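Long-range contacts in BH2358 protein (Bacillus halodurans C-125, PDB 2RBD), which is of unknown function but, as a putative spore coat protein with a ferritin-like four-helix fold, probably serves a structural role in the spore: residues L32-R37 / P82-A87; S21-L26 / G76-P81. All blocks are in the same frame, centred on the assembly; numbering follows the deposited sequence.

Contact 1: L32-R37 / P82-A87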
ATOM      1  N   LEU A  32      17.310   1.635   9.236  1.00 12.68           N
ATOM      2  CA  LEU A  32      16.737   0.909  10.392  1.00 11.91           C
ATOM      3  C   LEU A  32      17.806   0.251  11.258  1.00 12.62           C
ATOM      4  O   LEU A  32      17.719   0.300  12.464  1.00 12.69           O
ATOM      5  CB  LEU A  32      15.687  -0.108   9.950  1.00 12.28           C
ATOM      6  CG  LEU A  32      14.390   0.438   9.329  1.00 11.43           C
ATOM      7  CD1 LEU A  32      13.507  -0.763   8.947  1.00 17.15           C
ATOM      8  CD2 LEU A  32      13.637   1.357  10.325  1.00 15.55           C
ATOM      9  N   ILE A  33      18.858  -0.291  10.648  1.00 11.16           N
ATOM     10  CA  ILE A  33      19.986  -0.789  11.404  1.00 13.19           C
ATOM     11  C   ILE A  33      20.553   0.318  12.314  1.00 13.38           C
ATOM     12  O   ILE A  33      20.816   0.098  13.487  1.00 13.15           O
ATOM     13  CB  ILE A  33      21.040  -1.382  10.474  1.00 13.46           C
ATOM     14  CG1 ILE A  33      20.520  -2.713   9.862  1.00 15.37           C
ATOM     15  CG2 ILE A  33      22.322  -1.662  11.239  1.00 12.65           C
ATOM     16  CD1 ILE A  33      21.367  -3.227   8.697  1.00 13.96           C
ATOM     17  N   ASN A  34      20.742   1.506  11.749  1.00 14.47           N
ATOM     18  CA  ASN A  34      21.278   2.618  12.515  1.00 13.48           C
ATOM     19  C   ASN A  34      20.346   3.021  13.651  1.00 12.13           C
ATOM     20  O   ASN A  34      20.778   3.176  14.783  1.00 11.66           O
ATOM     21  CB  ASN A  34      21.537   3.788  11.566  1.00 14.35           C
ATOM     22  CG  ASN A  34      21.962   5.049  12.302  1.00 19.21           C
ATOM     23  OD1 ASN A  34      22.912   5.023  13.026  1.00 22.96           O
ATOM     24  ND2 ASN A  34      21.249   6.130  12.112  1.00 26.27           N
ATOM     25  N   GLY A  35      19.058   3.166  13.364  1.00 10.87           N
ATOM     26  CA  GLY A  35      18.089   3.519  14.415  1.00 11.46           C
ATOM     27  C   GLY A  35      17.966   2.477  15.501  1.00 11.62           C
ATOM     28  O   GLY A  35      17.893   2.809  16.677  1.00 12.73           O
ATOM     29  N   TYR A  36      17.962   1.215  15.106  1.00 12.45           N
ATOM     30  CA  TYR A  36      17.844   0.139  16.064  1.00 12.31           C
ATOM     31  C   TYR A  36      19.122   0.012  16.920  1.00 10.50           C
ATOM     32  O   TYR A  36      19.044  -0.329  18.074  1.00 11.35           O
ATOM     33  CB  TYR A  36      17.542  -1.194  15.379  1.00 12.49           C
ATOM     34  CG  TYR A  36      16.169  -1.318  14.783  1.00 11.34           C
ATOM     35  CD1 TYR A  36      15.344  -0.223  14.582  1.00 13.35           C
ATOM     36  CD2 TYR A  36      15.749  -2.533  14.300  1.00 14.40           C
ATOM     37  CE1 TYR A  36      14.073  -0.372  13.987  1.00 15.77           C
ATOM     38  CE2 TYR A  36      14.490  -2.681  13.711  1.00 14.60           C
ATOM     39  CZ  TYR A  36      13.683  -1.615  13.554  1.00 13.36           C
ATOM     40  OH  TYR A  36      12.456  -1.794  12.938  1.00 14.74           O
ATOM     41  N   ARG A  37      20.291   0.263  16.337  1.00 11.41           N
ATOM     42  CA  ARG A  37      21.512   0.320  17.141  1.00 13.06           C
ATOM     43  C   ARG A  37      21.420   1.436  18.191  1.00 12.89           C
ATOM     44  O   ARG A  37      21.883   1.287  19.332  1.00 14.15           O
ATOM     45  CB  ARG A  37      22.699   0.480  16.215  1.00 10.70           C
ATOM     46  CG  ARG A  37      23.081  -0.829  15.542  1.00 10.32           C
ATOM     47  CD  ARG A  37      24.160  -0.585  14.507  1.00 12.84           C
ATOM     48  NE  ARG A  37      24.804  -1.835  14.110  1.00 14.65           N
ATOM     49  CZ  ARG A  37      25.635  -1.918  13.078  1.00 15.16           C
ATOM     50  NH1 ARG A  37      25.839  -0.900  12.268  1.00 17.22           N
ATOM     51  NH2 ARG A  37      26.260  -3.047  12.837  1.00 20.45           N
ATOM     52  N   PRO A  82      27.169   4.628   9.984  1.00 19.38           N
ATOM     53  CA  PRO A  82      28.086   3.751  10.650  1.00 19.88           C
ATOM     54  C   PRO A  82      27.515   3.115  11.902  1.00 20.06           C
ATOM     55  O   PRO A  82      26.429   3.510  12.377  1.00 20.14           O
ATOM     56  CB  PRO A  82      29.229   4.693  11.051  1.00 20.27           C
ATOM     57  CG  PRO A  82      28.599   5.974  11.229  1.00 18.29           C
ATOM     58  CD  PRO A  82      27.511   6.042  10.201  1.00 20.24           C
ATOM     59  N   ASP A  83      28.259   2.161  12.439  1.00 19.83           N
ATOM     60  CA  ASP A  83      27.949   1.545  13.707  1.00 20.54           C
ATOM     61  C   ASP A  83      28.109   2.604  14.816  1.00 18.62           C
ATOM     62  O   ASP A  83      28.592   3.728  14.555  1.00 19.30           O
ATOM     63  CB  ASP A  83      28.853   0.321  13.896  1.00 21.01           C
ATOM     64  CG  ASP A  83      28.382  -0.623  14.977  1.00 23.33           C
ATOM     65  OD1 ASP A  83      27.350  -0.389  15.644  1.00 20.86           O
ATOM     66  OD2 ASP A  83      29.062  -1.637  15.192  1.00 30.44           O
ATOM     67  N   ARG A  84      27.623   2.285  16.006  1.00 17.97           N
ATOM     68  CA  ARG A  84      27.484   3.269  17.077  1.00 17.44           C
ATOM     69  C   ARG A  84      28.219   2.804  18.313  1.00 16.09           C
ATOM     70  O   ARG A  84      28.265   1.618  18.621  1.00 15.78           O
ATOM     71  CB  ARG A  84      25.997   3.434  17.485  1.00 16.85           C
ATOM     72  CG  ARG A  84      25.173   4.149  16.466  1.00 20.11           C
ATOM     73  CD  ARG A  84      23.732   4.163  16.881  1.00 17.63           C
ATOM     74  NE  ARG A  84      23.049   5.095  16.010  1.00 19.90           N
ATOM     75  CZ  ARG A  84      22.836   6.353  16.315  1.00 20.98           C
ATOM     76  NH1 ARG A  84      23.173   6.788  17.528  1.00 18.92           N
ATOM     77  NH2 ARG A  84      22.265   7.145  15.446  1.00 25.75           N
ATOM     78  N   PRO A  85      28.738   3.739  19.098  1.00 16.48           N
ATOM     79  CA  PRO A  85      29.256   3.347  20.396  1.00 17.78           C
ATOM     80  C   PRO A  85      28.190   2.937  21.399  1.00 18.74           C
ATOM     81  O   PRO A  85      27.006   3.283  21.265  1.00 16.29           O
ATOM     82  CB  PRO A  85      30.014   4.601  20.871  1.00 18.67           C
ATOM     83  CG  PRO A  85      29.565   5.687  20.074  1.00 18.46           C
ATOM     84  CD  PRO A  85      28.869   5.180  18.849  1.00 17.30           C
ATOM     85  N   ALA A  86      28.594   2.195  22.427  1.00 18.06           N
ATOM     86  CA  ALA A  86      27.727   1.897  23.528  1.00 18.24           C
ATOM     87  C   ALA A  86      27.466   3.172  24.342  1.00 17.48           C
ATOM     88  O   ALA A  86      28.280   4.096  24.346  1.00 19.84           O
ATOM     89  CB  ALA A  86      28.379   0.846  24.443  1.00 21.68           C
ATOM     90  N   ALA A  87      26.331   3.202  25.015  1.00 19.82           N
ATOM     91  CA  ALA A  87      25.988   4.305  25.898  1.00 20.42           C
ATOM     92  C   ALA A  87      25.343   3.728  27.123  1.00 21.05           C
ATOM     93  O   ALA A  87      24.690   2.676  27.054  1.00 22.77           O
ATOM     94  CB  ALA A  87      25.016   5.244  25.226  1.00 17.46           C
TER
HETATM   95  O   HOH W   1      25.367   5.884  12.929  1.00 30.47           O
HETATM   96  O   HOH W   2      24.430   1.542  11.683  1.00 19.38           O

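Contact 2: S21-L26 / G76-P81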
ATOM      1  N   SER A  21      13.409  -0.412  -6.441  1.00 13.61           N
ATOM      2  CA  SER A  21      12.809  -1.020  -5.256  0.60 13.73           C
ATOM      3  C   SER A  21      13.844  -1.712  -4.360  1.00 13.73           C
ATOM      4  O   SER A  21      13.783  -1.603  -3.134  1.00 14.44           O
ATOM      5  CB  SER A  21      11.702  -1.993  -5.642  0.60 13.17           C
ATOM      6  OG  SER A  21      10.616  -1.262  -6.160  0.60 16.13           O
ATOM      7  N   THR A  22      14.758  -2.464  -4.960  1.00 13.00           N
ATOM      8  CA  THR A  22      15.770  -3.145  -4.193  0.80 13.10           C
ATOM      9  C   THR A  22      16.756  -2.146  -3.587  1.00 12.77           C
ATOM     10  O   THR A  22      17.149  -2.285  -2.431  1.00 13.41           O
ATOM     11  CB  THR A  22      16.505  -4.231  -4.998  0.80 15.34           C
ATOM     12  OG1 THR A  22      17.158  -3.662  -6.132  0.80 17.60           O
ATOM     13  CG2 THR A  22      15.529  -5.331  -5.424  0.80 15.17           C
ATOM     14  N   TRP A  23      17.160  -1.147  -4.360  1.00 13.01           N
ATOM     15  CA  TRP A  23      18.010  -0.074  -3.822  1.00 12.72           C
ATOM     16  C   TRP A  23      17.343   0.623  -2.643  1.00 12.63           C
ATOM     17  O   TRP A  23      17.973   0.870  -1.592  1.00 11.76           O
ATOM     18  CB  TRP A  23      18.308   0.936  -4.931  1.00 12.56           C
ATOM     19  CG  TRP A  23      19.240   2.029  -4.560  1.00 13.10           C
ATOM     20  CD1 TRP A  23      20.587   2.047  -4.772  1.00 16.59           C
ATOM     21  CD2 TRP A  23      18.915   3.290  -3.981  1.00 12.41           C
ATOM     22  NE1 TRP A  23      21.122   3.216  -4.337  1.00 15.90           N
ATOM     23  CE2 TRP A  23      20.133   4.004  -3.830  1.00 13.60           C
ATOM     24  CE3 TRP A  23      17.723   3.891  -3.563  1.00 14.50           C
ATOM     25  CZ2 TRP A  23      20.188   5.277  -3.300  1.00 14.66           C
ATOM     26  CZ3 TRP A  23      17.784   5.136  -3.011  1.00 16.21           C
ATOM     27  CH2 TRP A  23      19.012   5.818  -2.875  1.00 16.08           C
ATOM     28  N   THR A  24      16.062   0.945  -2.786  1.00 11.13           N
ATOM     29  CA  THR A  24      15.336   1.590  -1.730  1.00 12.62           C
ATOM     30  C   THR A  24      15.192   0.693  -0.468  1.00 12.30           C
ATOM     31  O   THR A  24      15.325   1.154   0.671  1.00 10.87           O
ATOM     32  CB  THR A  24      13.976   2.055  -2.260  1.00 12.40           C
ATOM     33  OG1 THR A  24      14.166   3.074  -3.247  1.00 13.20           O
ATOM     34  CG2 THR A  24      13.132   2.643  -1.142  1.00 11.87           C
ATOM     35  N   TYR A  25      14.914  -0.583  -0.667  1.00 13.03           N
ATOM     36  CA  TYR A  25      14.808  -1.532   0.427  1.00 12.08           C
ATOM     37  C   TYR A  25      16.118  -1.631   1.218  1.00 11.07           C
ATOM     38  O   TYR A  25      16.178  -1.667   2.445  1.00 12.23           O
ATOM     39  CB  TYR A  25      14.357  -2.895  -0.136  1.00 13.84           C
ATOM     40  CG  TYR A  25      13.969  -3.924   0.902  1.00 10.90           C
ATOM     41  CD1 TYR A  25      14.930  -4.707   1.522  1.00 11.94           C
ATOM     42  CD2 TYR A  25      12.622  -4.123   1.272  1.00 14.63           C
ATOM     43  CE1 TYR A  25      14.568  -5.674   2.423  1.00 14.19           C
ATOM     44  CE2 TYR A  25      12.280  -5.078   2.194  1.00 18.30           C
ATOM     45  CZ  TYR A  25      13.247  -5.836   2.793  1.00 16.08           C
ATOM     46  OH  TYR A  25      12.947  -6.841   3.703  1.00 18.53           O
ATOM     47  N   LEU A  26      17.215  -1.745   0.497  1.00 11.91           N
ATOM     48  CA  LEU A  26      18.546  -1.762   1.110  1.00 12.93           C
ATOM     49  C   LEU A  26      18.816  -0.462   1.894  1.00 10.14           C
ATOM     50  O   LEU A  26      19.301  -0.499   3.005  1.00 12.40           O
ATOM     51  CB  LEU A  26      19.588  -1.962  -0.002  1.00 13.26           C
ATOM     52  CG  LEU A  26      21.059  -1.893   0.399  1.00 15.54           C
ATOM     53  CD1 LEU A  26      21.399  -2.859   1.558  1.00 14.19           C
ATOM     54  CD2 LEU A  26      21.971  -2.137  -0.835  1.00 14.72           C
ATOM     55  N   GLY A  76      24.921   1.324  -8.203  1.00 16.56           N
ATOM     56  CA  GLY A  76      25.540   1.910  -7.034  1.00 16.33           C
ATOM     57  C   GLY A  76      24.769   1.647  -5.771  1.00 16.67           C
ATOM     58  O   GLY A  76      23.548   1.711  -5.756  1.00 17.65           O
ATOM     59  N   LEU A  77      25.498   1.385  -4.707  1.00 15.75           N
ATOM     60  CA  LEU A  77      24.895   1.095  -3.401  0.70 16.07           C
ATOM     61  C   LEU A  77      24.638   2.366  -2.640  1.00 16.10           C
ATOM     62  O   LEU A  77      25.367   3.338  -2.783  1.00 16.57           O
ATOM     63  CB  LEU A  77      25.791   0.157  -2.563  0.70 17.00           C
ATOM     64  CG  LEU A  77      26.129  -1.218  -3.143  0.70 18.86           C
ATOM     65  CD1 LEU A  77      26.856  -2.118  -2.135  0.70 18.41           C
ATOM     66  CD2 LEU A  77      24.880  -1.921  -3.673  0.70 16.04           C
ATOM     67  N   PRO A  78      23.577   2.378  -1.825  1.00 15.86           N
ATOM     68  CA  PRO A  78      23.318   3.552  -1.005  1.00 16.53           C
ATOM     69  C   PRO A  78      24.282   3.609   0.187  1.00 16.79           C
ATOM     70  O   PRO A  78      24.646   2.591   0.730  1.00 17.38           O
ATOM     71  CB  PRO A  78      21.877   3.321  -0.497  1.00 17.40           C
ATOM     72  CG  PRO A  78      21.717   1.884  -0.499  1.00 17.89           C
ATOM     73  CD  PRO A  78      22.591   1.308  -1.597  1.00 18.01           C
ATOM     74  N   PRO A  79      24.678   4.787   0.607  1.00 18.79           N
ATOM     75  CA  PRO A  79      25.572   4.898   1.753  1.00 18.39           C
ATOM     76  C   PRO A  79      24.825   4.600   3.041  1.00 21.64           C
ATOM     77  O   PRO A  79      23.739   5.122   3.236  1.00 22.01           O
ATOM     78  CB  PRO A  79      26.017   6.348   1.701  1.00 21.22           C
ATOM     79  CG  PRO A  79      24.886   7.038   1.004  1.00 26.02           C
ATOM     80  CD  PRO A  79      24.363   6.082  -0.006  1.00 21.47           C
ATOM     81  N   ALA A  80      25.436   3.800   3.896  1.00 19.89           N
ATOM     82  CA  ALA A  80      24.884   3.413   5.181  1.00 19.84           C
ATOM     83  C   ALA A  80      25.485   4.197   6.340  1.00 24.34           C
ATOM     84  O   ALA A  80      26.690   4.451   6.371  1.00 23.10           O
ATOM     85  CB  ALA A  80      25.150   1.962   5.405  1.00 18.20           C
ATOM     86  N   PRO A  81      24.659   4.593   7.316  1.00 20.94           N
ATOM     87  CA  PRO A  81      25.256   5.141   8.540  1.00 21.16           C
ATOM     88  C   PRO A  81      26.150   4.144   9.246  1.00 20.34           C
ATOM     89  O   PRO A  81      25.948   2.940   9.132  1.00 20.37           O
ATOM     90  CB  PRO A  81      24.050   5.444   9.404  1.00 21.22           C
ATOM     91  CG  PRO A  81      22.947   5.598   8.465  1.00 20.90           C
ATOM     92  CD  PRO A  81      23.199   4.638   7.342  1.00 21.35           C
TER
HETATM   93  O   HOH W   3      23.661   4.875  -4.345  1.00 24.29           O

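Contact 1: L32-R37 / P82-A87
Arg84 reaches from the extended loop 82-87 to helix segment 32-37 and meets Asn34 with the edge of its guanidinium. Within the contact its NE bonds Asn34 OD1 (3.0 Å), arriving from above the amide's carbonyl plane, and weakly the backbone O of Asn34 (3.2 Å). NH2 adds a second weak bond to OD1, with the amide and guanidinium planes 30° apart, while NH1 bonds the carbonyl O of Arg97 in the second subunit. With CG anti to the backbone N (chi1 174°), the Asn34 amide swings out to the loop. This is the close-packed part: the extended Arg84 chain also lays CD against Arg37 CB at 3.9 Å. The outer part is looser and wet. There the Asp83 carboxylate stacks over one face of the Arg37 guanidinium, planes 18° apart, in a salt bridge of charges alone, Asp83 OD1 to Arg37 NE 3.3 Å; Ile33 CG2 lies on the opposite face. One water donates to both Asn34 OD1 and Pro82 O, and another links Arg37 NH1 to Pro82 O. Replacing Arg84 by an alanine removes every direct hydrogen bond between the segments and is likely to leave that Arg97 carbonyl without its guanidinium partner. The loop lies along helix 16-42 at the subunit interface, while Tyr36 turns inward to helices 46-72 and 100-124, bonding Asp110 through its OH.

Contact 2: S21-L26 / G76-P81
Pro78 lies over one face of the Trp23 indole and fills the angle between that ring and Leu26. The CH-pi contact is made by Pro78 CG, 4.3 Å from the centroid of the five-membered ring and 18° off its normal. Pro78 CB reaches the six-membered part, 3.8 Å from Trp23 CZ2. Trp23 holds its CG anti to the backbone N (chi1 -176°), a torsion that carries the indole out to the loop although its CB does not aim there; Pro160 of the second subunit also packs on this side chain. Purely apolar packing comes from Leu26, whose CD2 touches Pro78 CD at 3.6 Å, the two side chains crossing at about a right angle. At the indole edge Gly76 O lies near the ring plane, 3.1 Å from Trp23 CD1. A water accepts from Trp23 NE1 at 3.0 Å and donates weakly to Leu77 O, tying the indole N-H to the loop backbone through solvent. The two segments therefore meet mainly through carbon, with a water at the indole edge. Helix 16-42 presents Trp23 and Leu26 to the loop that follows helix 46-72, and Leu26 also touches that helix at Asn63. Tyr25 points into the four-helix bundle, where it bonds Glu62 and touches Leu66 on helix 46-72 and packs against helices 100-124 and 128-155.

Contacts 1 and 2 are successive stations of one long loop: residues 76-87 run in extended form along helix 16-42, and the order of loop residues follows the order of helix residues, so loop and helix run the same way. Their centres lie about 17 Å apart, yet they touch where Asn34 CG of contact 1 packs on Pro81 CB of contact 2 at 3.6 Å. The character changes along the way, from proline and indole packing at 21-26/76-81 to arginine-centred polar bonding at 32-37/82-87. Both contacts also face the second subunit, where Glu102 packs on Asn34 and on Pro81.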